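Local atomic coordinates of SnoaL-like domain-containing protein (PDB entry 2RFR), a protein that is of unknown function but adopts the NTF2-like, cystatin-like fold of the SnoaL-like family, whose curved sheet typically wraps around a helix to form a pocket. Residues S41-V53 / R126-A140. Sequence-based numbering, arbitrary orientation.
Sequences SELWVEDGEYAVV and RRTPAGWRAVRRENA
In the curved mixed sheet of this NTF2-like, cystatin-like fold, strand 48-52 lies parallel to strand 131-140, paired residue for residue from Glu49 with Arg136 to Val52 with Asn139. The backbone ladder includes Ala51 N to Arg137 O, 2.9 Å and almost straight. Before it, Trp44 pairs with Ala134, and the type I turn from Val45 to Gly48 interrupts the run. Across from that turn, Val135 and Arg136 form a classic beta bulge opposite Thr124 of strand 112-128.

On the face that carries Trp44, Tyr50 and Asn139, helix 5-33 packs through Tyr28 against Trp44 and Tyr50. Ala134 suits its place because a methyl is short enough to lie directly against the ring face: its CB sits over the five-membered ring of Trp44, a CH-pi contact 3.7 Å from the centroid, while Arg137 CB meets the ring edge. Arg137 is extended from CG to NE and runs alongside Tyr50, which points the same way. Arg137 CD sits over one face of the Tyr50 ring, toward its rim, and the guanidinium lies nearly parallel to the phenol ring, 8° apart, with Tyr50 OH over the centre of the guanidinium. The hydroxyl is not hydrogen-bonded there; instead Asn121 OD1 accepts from both Arg137 NH2 and Asn139 ND2, and Tyr28 adds a cation-pi contact to Arg137.

The other face carries a charged network. With CG anti to the backbone N (chi1 -176°), extended Arg136 lays its guanidinium over Ala51 CB, where a methyl leaves room for it. Glu138 OE2 accepts from Arg136 NE at 2.8 Å in the guanidinium plane, fixing the group's rotation, and a water joins Glu49 OE2 to Arg136 NH1. That same Arg136 NH1 makes a salt bridge to Glu49 OE1, 2.6 Å away, approaching from above the carboxylate plane.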
ATOM      1  N   SER A  41      -5.309  12.604  15.969  1.00  9.64           N
ATOM      2  CA  SER A  41      -6.267  12.165  16.972  1.00  8.70           C
ATOM      3  C   SER A  41      -7.686  12.184  16.448  1.00  9.38           C
ATOM      4  O   SER A  41      -8.519  11.339  16.871  1.00  9.75           O
ATOM      5  CB  SER A  41      -6.133  12.986  18.251  1.00 10.39           C
ATOM      6  OG  SER A  41      -6.700  14.305  18.122  1.00 10.85           O
ATOM      7  N   GLU A  42      -7.985  13.101  15.530  1.00  9.54           N
ATOM      8  CA  GLU A  42      -9.308  13.222  14.927  1.00  9.93           C
ATOM      9  C   GLU A  42      -9.616  12.175  13.885  1.00  9.14           C
ATOM     10  O   GLU A  42     -10.761  12.112  13.419  1.00 11.06           O
ATOM     11  CB  GLU A  42      -9.492  14.646  14.395  1.00 11.19           C
ATOM     12  CG  GLU A  42      -9.508  15.691  15.520  1.00 13.51           C
ATOM     13  CD  GLU A  42      -9.358  17.119  15.077  1.00 17.52           C
ATOM     14  OE1 GLU A  42      -9.111  17.381  13.874  1.00 21.61           O
ATOM     15  OE2 GLU A  42      -9.494  17.994  15.976  1.00 21.64           O
ATOM     16  N   LEU A  43      -8.681  11.290  13.572  1.00  9.99           N
ATOM     17  CA  LEU A  43      -9.023  10.078  12.843  1.00  9.90           C
ATOM     18  C   LEU A  43      -9.915   9.140  13.663  1.00  8.76           C
ATOM     19  O   LEU A  43     -10.595   8.300  13.061  1.00 10.03           O
ATOM     20  CB  LEU A  43      -7.752   9.351  12.424  1.00  8.49           C
ATOM     21  CG  LEU A  43      -6.760  10.111  11.533  1.00  8.91           C
ATOM     22  CD1 LEU A  43      -5.489   9.250  11.373  1.00 10.49           C
ATOM     23  CD2 LEU A  43      -7.365  10.440  10.164  1.00 10.88           C
ATOM     24  N   TRP A  44      -9.839   9.256  14.993  1.00  9.15           N
ATOM     25  CA  TRP A  44     -10.630   8.483  15.921  1.00  9.22           C
ATOM     26  C   TRP A  44     -11.855   9.219  16.381  1.00 10.50           C
ATOM     27  O   TRP A  44     -11.916  10.440  16.394  1.00 11.36           O
ATOM     28  CB  TRP A  44      -9.799   8.179  17.182  1.00  9.69           C
ATOM     29  CG  TRP A  44      -8.856   6.973  17.121  1.00  9.49           C
ATOM     30  CD1 TRP A  44      -9.060   5.748  17.625  1.00  8.72           C
ATOM     31  CD2 TRP A  44      -7.500   6.976  16.559  1.00  8.16           C
ATOM     32  NE1 TRP A  44      -7.958   4.979  17.432  1.00  9.69           N
ATOM     33  CE2 TRP A  44      -6.978   5.711  16.797  1.00  8.56           C
ATOM     34  CE3 TRP A  44      -6.690   7.928  15.947  1.00  8.78           C
ATOM     35  CZ2 TRP A  44      -5.687   5.353  16.415  1.00  9.83           C
ATOM     36  CZ3 TRP A  44      -5.406   7.563  15.554  1.00  9.81           C
ATOM     37  CH2 TRP A  44      -4.920   6.291  15.807  1.00  9.29           C
ATOM     38  N   VAL A  45     -12.835   8.437  16.819  1.00  9.69           N
ATOM     39  CA  VAL A  45     -13.959   8.939  17.652  1.00 10.07           C
ATOM     40  C   VAL A  45     -13.387   9.562  18.910  1.00 10.21           C
ATOM     41  O   VAL A  45     -12.246   9.301  19.328  1.00  9.98           O
ATOM     42  CB  VAL A  45     -15.001   7.843  17.928  1.00 10.64           C
ATOM     43  CG1 VAL A  45     -15.604   7.318  16.616  1.00 11.44           C
ATOM     44  CG2 VAL A  45     -14.453   6.730  18.807  1.00 12.22           C
ATOM     45  N   GLU A  46     -14.202  10.392  19.568  0.50 11.36           N
ATOM     46  CA  GLU A  46     -13.701  11.139  20.720  0.50 10.67           C
ATOM     47  C   GLU A  46     -13.094  10.269  21.805  0.50 12.21           C
ATOM     48  O   GLU A  46     -12.076  10.625  22.379  0.50 12.73           O
ATOM     49  CB  GLU A  46     -14.836  11.985  21.367  0.50 12.50           C
ATOM     50  CG  GLU A  46     -14.432  12.633  22.719  0.50 14.56           C
ATOM     51  CD  GLU A  46     -13.236  13.586  22.641  0.50 17.58           C
ATOM     52  OE1 GLU A  46     -13.120  14.326  21.661  0.50 17.79           O
ATOM     53  OE2 GLU A  46     -12.396  13.591  23.570  0.50 21.56           O
ATOM     54  N   ASP A  47     -13.751   9.155  22.092  1.00 11.38           N
ATOM     55  CA  ASP A  47     -13.270   8.225  23.105  1.00 12.92           C
ATOM     56  C   ASP A  47     -12.541   7.004  22.510  1.00 11.64           C
ATOM     57  O   ASP A  47     -12.487   5.929  23.084  1.00 13.64           O
ATOM     58  CB  ASP A  47     -14.423   7.789  24.007  1.00 13.72           C
ATOM     59  CG  ASP A  47     -15.454   6.976  23.324  1.00 19.66           C
ATOM     60  OD1 ASP A  47     -15.498   6.972  22.081  1.00 22.30           O
ATOM     61  OD2 ASP A  47     -16.342   6.418  24.058  1.00 27.71           O
ATOM     62  N   GLY A  48     -11.922   7.227  21.364  1.00 10.65           N
ATOM     63  CA  GLY A  48     -11.171   6.175  20.687  1.00  9.99           C
ATOM     64  C   GLY A  48      -9.954   5.723  21.469  1.00  9.90           C
ATOM     65  O   GLY A  48      -9.437   6.432  22.326  1.00 10.51           O
ATOM     66  N   GLU A  49      -9.452   4.531  21.126  1.00  8.71           N
ATOM     67  CA  GLU A  49      -8.307   3.980  21.849  1.00  9.42           C
ATOM     68  C   GLU A  49      -7.229   3.521  20.870  1.00  8.99           C
ATOM     69  O   GLU A  49      -7.511   3.021  19.773  1.00  9.06           O
ATOM     70  CB  GLU A  49      -8.751   2.778  22.670  1.00 10.59           C
ATOM     71  CG  GLU A  49      -9.748   3.109  23.728  1.00 14.56           C
ATOM     72  CD  GLU A  49     -10.012   1.868  24.520  1.00 20.88           C
ATOM     73  OE1 GLU A  49     -10.284   0.768  23.931  1.00 26.26           O
ATOM     74  OE2 GLU A  49     -10.102   2.008  25.728  1.00 37.74           O
ATOM     75  N   TYR A  50      -6.002   3.607  21.351  1.00  8.80           N
ATOM     76  CA  TYR A  50      -4.847   3.076  20.653  1.00  8.40           C
ATOM     77  C   TYR A  50      -4.033   2.292  21.675  1.00  8.67           C
ATOM     78  O   TYR A  50      -3.469   2.872  22.620  1.00  8.48           O
ATOM     79  CB  TYR A  50      -4.043   4.211  20.035  1.00  9.95           C
ATOM     80  CG  TYR A  50      -2.879   3.796  19.136  1.00 10.00           C
ATOM     81  CD1 TYR A  50      -2.557   2.466  18.814  1.00 10.23           C
ATOM     82  CD2 TYR A  50      -2.154   4.803  18.464  1.00 12.44           C
ATOM     83  CE1 TYR A  50      -1.447   2.154  18.010  1.00 11.34           C
ATOM     84  CE2 TYR A  50      -1.063   4.480  17.657  1.00 13.70           C
ATOM     85  CZ  TYR A  50      -0.733   3.148  17.417  1.00 12.98           C
ATOM     86  OH  TYR A  50       0.348   2.777  16.619  1.00 16.39           O
ATOM     87  N   ALA A  51      -4.016   0.975  21.499  1.00  8.28           N
ATOM     88  CA  ALA A  51      -3.377   0.003  22.378  1.00  8.30           C
ATOM     89  C   ALA A  51      -2.196  -0.637  21.687  1.00  9.36           C
ATOM     90  O   ALA A  51      -2.285  -1.020  20.521  1.00 11.87           O
ATOM     91  CB  ALA A  51      -4.395  -1.047  22.824  1.00  9.74           C
ATOM     92  N   VAL A  52      -1.101  -0.736  22.404  1.00  8.91           N
ATOM     93  CA  VAL A  52       0.128  -1.376  21.937  1.00  8.85           C
ATOM     94  C   VAL A  52       0.561  -2.290  23.076  1.00  8.66           C
ATOM     95  O   VAL A  52       0.640  -1.865  24.205  1.00  9.14           O
ATOM     96  CB  VAL A  52       1.240  -0.363  21.538  1.00  9.66           C
ATOM     97  CG1 VAL A  52       2.450  -1.137  21.017  1.00 11.27           C
ATOM     98  CG2 VAL A  52       0.727   0.639  20.496  1.00 11.46           C
ATOM     99  N   VAL A  53       0.889  -3.556  22.744  1.00  8.59           N
ATOM    100  CA  VAL A  53       1.304  -4.496  23.770  1.00  8.65           C
ATOM    101  C   VAL A  53       2.436  -3.899  24.587  1.00  7.93           C
ATOM    102  O   VAL A  53       3.436  -3.440  24.062  1.00  8.65           O
ATOM    103  CB  VAL A  53       1.659  -5.859  23.191  1.00  9.23           C
ATOM    104  CG1 VAL A  53       2.214  -6.790  24.297  1.00  9.95           C
ATOM    105  CG2 VAL A  53       0.441  -6.507  22.551  1.00 10.00           C
ATOM    106  N   ARG A 126     -16.174   2.939  12.948  1.00  9.93           N
ATOM    107  CA  ARG A 126     -17.623   3.081  12.866  1.00 11.92           C
ATOM    108  C   ARG A 126     -18.011   4.281  12.062  1.00 10.90           C
ATOM    109  O   ARG A 126     -17.301   5.246  11.947  1.00 10.39           O
ATOM    110  CB  ARG A 126     -18.257   3.045  14.217  1.00 17.30           C
ATOM    111  CG  ARG A 126     -18.117   4.217  15.012  1.00 18.30           C
ATOM    112  CD  ARG A 126     -19.157   4.092  16.168  1.00 25.69           C
ATOM    113  NE  ARG A 126     -18.990   5.225  17.012  1.00 23.50           N
ATOM    114  CZ  ARG A 126     -18.386   5.256  18.202  1.00 23.72           C
ATOM    115  NH1 ARG A 126     -17.910   4.162  18.798  1.00 22.60           N
ATOM    116  NH2 ARG A 126     -18.326   6.427  18.810  1.00 27.37           N
ATOM    117  N   ARG A 127     -19.200   4.179  11.495  1.00  9.79           N
ATOM    118  CA  ARG A 127     -19.758   5.259  10.705  1.00 10.47           C
ATOM    119  C   ARG A 127     -20.296   6.274  11.672  1.00 12.60           C
ATOM    120  O   ARG A 127     -21.163   5.954  12.435  1.00 21.30           O
ATOM    121  CB  ARG A 127     -20.895   4.712   9.824  1.00 12.20           C
ATOM    122  CG  ARG A 127     -21.382   5.717   8.780  1.00 12.32           C
ATOM    123  CD  ARG A 127     -22.728   5.234   8.166  1.00 13.11           C
ATOM    124  NE  ARG A 127     -22.640   3.867   7.628  1.00 12.73           N
ATOM    125  CZ  ARG A 127     -22.063   3.574   6.449  1.00 12.25           C
ATOM    126  NH1 ARG A 127     -21.585   4.524   5.618  1.00 12.48           N
ATOM    127  NH2 ARG A 127     -22.007   2.313   6.043  1.00 12.36           N
ATOM    128  N   THR A 128     -19.899   7.499  11.575  1.00 13.24           N
ATOM    129  CA  THR A 128     -20.424   8.579  12.404  1.00 14.94           C
ATOM    130  C   THR A 128     -21.120   9.537  11.484  1.00 15.65           C
ATOM    131  O   THR A 128     -20.961   9.467  10.281  1.00 17.30           O
ATOM    132  CB  THR A 128     -19.290   9.339  13.136  1.00 13.71           C
ATOM    133  OG1 THR A 128     -18.639  10.280  12.257  1.00 13.95           O
ATOM    134  CG2 THR A 128     -18.271   8.369  13.785  1.00 13.89           C
ATOM    135  N   PRO A 129     -21.862  10.498  12.053  1.00 17.97           N
ATOM    136  CA  PRO A 129     -22.491  11.494  11.176  1.00 19.98           C
ATOM    137  C   PRO A 129     -21.526  12.310  10.336  1.00 21.90           C
ATOM    138  O   PRO A 129     -21.935  12.826   9.286  1.00 27.08           O
ATOM    139  CB  PRO A 129     -23.286  12.369  12.164  1.00 21.58           C
ATOM    140  CG  PRO A 129     -23.586  11.476  13.302  1.00 21.14           C
ATOM    141  CD  PRO A 129     -22.333  10.603  13.444  1.00 19.71           C
ATOM    142  N   ALA A 130     -20.262  12.405  10.743  1.00 19.07           N
ATOM    143  CA  ALA A 130     -19.250  13.160  10.031  1.00 19.77           C
ATOM    144  C   ALA A 130     -18.351  12.235   9.174  1.00 20.33           C
ATOM    145  O   ALA A 130     -17.334  12.696   8.645  1.00 20.55           O
ATOM    146  CB  ALA A 130     -18.385  13.881  10.999  1.00 23.11           C
ATOM    147  N   GLY A 131     -18.715  10.962   9.056  1.00 17.26           N
ATOM    148  CA  GLY A 131     -17.929  10.001   8.277  1.00 15.62           C
ATOM    149  C   GLY A 131     -17.363   8.884   9.117  1.00 13.46           C
ATOM    150  O   GLY A 131     -17.523   8.819  10.330  1.00 12.62           O
ATOM    151  N   TRP A 132     -16.680   7.975   8.464  1.00 11.36           N
ATOM    152  CA  TRP A 132     -16.031   6.892   9.167  1.00  9.67           C
ATOM    153  C   TRP A 132     -14.925   7.440  10.067  1.00  9.97           C
ATOM    154  O   TRP A 132     -14.184   8.332   9.686  1.00 11.02           O
ATOM    155  CB  TRP A 132     -15.460   5.901   8.160  1.00  9.03           C
ATOM    156  CG  TRP A 132     -16.504   5.060   7.524  1.00  9.36           C
ATOM    157  CD1 TRP A 132     -17.171   5.302   6.323  1.00  9.82           C
ATOM    158  CD2 TRP A 132     -17.030   3.831   8.011  1.00  9.11           C
ATOM    159  NE1 TRP A 132     -18.054   4.301   6.080  1.00 10.95           N
ATOM    160  CE2 TRP A 132     -17.988   3.372   7.076  1.00 10.03           C
ATOM    161  CE3 TRP A 132     -16.793   3.056   9.140  1.00  9.31           C
ATOM    162  CZ2 TRP A 132     -18.678   2.191   7.256  1.00 10.56           C
ATOM    163  CZ3 TRP A 132     -17.469   1.871   9.318  1.00 10.66           C
ATOM    164  CH2 TRP A 132     -18.423   1.457   8.391  1.00 10.01           C
ATOM    165  N   ARG A 133     -14.821   6.844  11.256  1.00  9.22           N
ATOM    166  CA  ARG A 133     -13.751   7.159  12.210  1.00  8.88           C
ATOM    167  C   ARG A 133     -13.270   5.879  12.872  1.00  9.68           C
ATOM    168  O   ARG A 133     -14.013   4.906  13.007  1.00  9.57           O
ATOM    169  CB  ARG A 133     -14.267   8.112  13.309  1.00  9.95           C
ATOM    170  CG  ARG A 133     -14.680   9.482  12.858  1.00 10.50           C
ATOM    171  CD  ARG A 133     -13.534  10.351  12.416  1.00 11.61           C
ATOM    172  NE  ARG A 133     -13.955  11.690  12.029  1.00 12.93           N
ATOM    173  CZ  ARG A 133     -14.372  12.037  10.833  1.00 14.68           C
ATOM    174  NH1 ARG A 133     -14.541  11.162   9.868  1.00 16.29           N
ATOM    175  NH2 ARG A 133     -14.689  13.295  10.594  1.00 19.17           N
ATOM    176  N   ALA A 134     -12.002   5.866  13.273  1.00  8.96           N
ATOM    177  CA  ALA A 134     -11.460   4.773  14.017  1.00  8.96           C
ATOM    178  C   ALA A 134     -12.042   4.695  15.422  1.00  9.09           C
ATOM    179  O   ALA A 134     -12.270   5.721  16.084  1.00  9.60           O
ATOM    180  CB  ALA A 134      -9.903   4.898  14.097  1.00 10.00           C
ATOM    181  N   VAL A 135     -12.260   3.487  15.905  1.00  9.15           N
ATOM    182  CA  VAL A 135     -12.714   3.243  17.278  1.00  9.45           C
ATOM    183  C   VAL A 135     -11.568   2.728  18.112  1.00  9.54           C
ATOM    184  O   VAL A 135     -11.213   3.323  19.116  1.00 10.66           O
ATOM    185  CB  VAL A 135     -13.901   2.287  17.289  1.00 10.15           C
ATOM    186  CG1 VAL A 135     -14.293   1.909  18.750  1.00 12.76           C
ATOM    187  CG2 VAL A 135     -15.080   2.914  16.534  1.00 12.53           C
ATOM    188  N   ARG A 136     -10.922   1.648  17.687  1.00  9.15           N
ATOM    189  CA  ARG A 136      -9.784   1.083  18.407  1.00  9.51           C
ATOM    190  C   ARG A 136      -8.739   0.649  17.396  1.00 10.16           C
ATOM    191  O   ARG A 136      -9.037   0.023  16.371  1.00 12.16           O
ATOM    192  CB  ARG A 136     -10.227  -0.106  19.254  1.00 11.04           C
ATOM    193  CG  ARG A 136      -9.126  -0.690  20.102  1.00 12.52           C
ATOM    194  CD  ARG A 136      -9.709  -1.664  21.151  1.00 17.38           C
ATOM    195  NE  ARG A 136      -8.716  -2.408  21.918  1.00 15.56           N
ATOM    196  CZ  ARG A 136      -8.155  -2.082  23.096  1.00 19.51           C
ATOM    197  NH1 ARG A 136      -8.440  -0.979  23.701  1.00 27.35           N
ATOM    198  NH2 ARG A 136      -7.246  -2.898  23.624  1.00 25.64           N
ATOM    199  N   ARG A 137      -7.469   0.924  17.713  1.00  8.07           N
ATOM    200  CA  ARG A 137      -6.343   0.345  16.976  1.00  8.04           C
ATOM    201  C   ARG A 137      -5.542  -0.437  17.999  1.00  8.07           C
ATOM    202  O   ARG A 137      -5.266   0.066  19.085  1.00  8.55           O
ATOM    203  CB  ARG A 137      -5.458   1.446  16.386  1.00  8.42           C
ATOM    204  CG  ARG A 137      -4.246   0.926  15.584  1.00  8.61           C
ATOM    205  CD  ARG A 137      -3.419   2.059  15.080  1.00  9.08           C
ATOM    206  NE  ARG A 137      -2.207   1.524  14.443  1.00  8.90           N
ATOM    207  CZ  ARG A 137      -1.291   2.306  13.916  1.00  9.25           C
ATOM    208  NH1 ARG A 137      -1.396   3.613  13.953  1.00 11.72           N
ATOM    209  NH2 ARG A 137      -0.268   1.754  13.336  1.00 10.34           N
ATOM    210  N   GLU A 138      -5.138  -1.649  17.617  1.00  7.70           N
ATOM    211  CA  GLU A 138      -4.269  -2.481  18.423  1.00  7.37           C
ATOM    212  C   GLU A 138      -3.067  -2.843  17.552  1.00  7.22           C
ATOM    213  O   GLU A 138      -3.201  -3.232  16.411  1.00  8.52           O
ATOM    214  CB  GLU A 138      -4.993  -3.773  18.811  1.00  9.11           C
ATOM    215  CG  GLU A 138      -6.189  -3.566  19.747  1.00 11.00           C
ATOM    216  CD  GLU A 138      -7.038  -4.762  19.915  1.00 15.29           C
ATOM    217  OE1 GLU A 138      -7.133  -5.614  19.029  1.00 24.47           O
ATOM    218  OE2 GLU A 138      -7.729  -4.806  20.928  1.00 19.97           O
ATOM    219  N   ASN A 139      -1.905  -2.848  18.188  0.53  7.49           N
ATOM    220  CA  ASN A 139      -0.659  -3.042  17.506  0.53  7.56           C
ATOM    221  C   ASN A 139       0.271  -3.905  18.379  0.53  7.98           C
ATOM    222  O   ASN A 139       0.248  -3.829  19.615  0.53  8.30           O
ATOM    223  CB  ASN A 139      -0.166  -1.608  17.195  0.53 10.04           C
ATOM    224  CG  ASN A 139       1.258  -1.495  16.849  0.53  9.52           C
ATOM    225  OD1 ASN A 139       2.115  -1.644  17.694  0.53 14.09           O
ATOM    226  ND2 ASN A 139       1.529  -1.136  15.592  0.53 11.99           N
ATOM    227  N   ALA A 140       1.058  -4.778  17.747  1.00  6.87           N
ATOM    228  CA  ALA A 140       2.012  -5.627  18.459  1.00  6.81           C
ATOM    229  C   ALA A 140       3.161  -5.927  17.498  1.00  6.96           C
ATOM    230  O   ALA A 140       2.984  -6.036  16.277  1.00  7.29           O
ATOM    231  CB  ALA A 140       1.366  -6.914  18.932  1.00  8.85           C
TER
HETATM  232  O   HOH W   1     -13.001  13.795  13.536  1.00 30.34           O
HETATM  233  O   HOH W   2     -16.127   4.310  21.362  1.00 37.99           O
HETATM  234  O   HOH W   3      -8.668  -0.723  26.617  1.00 33.02           O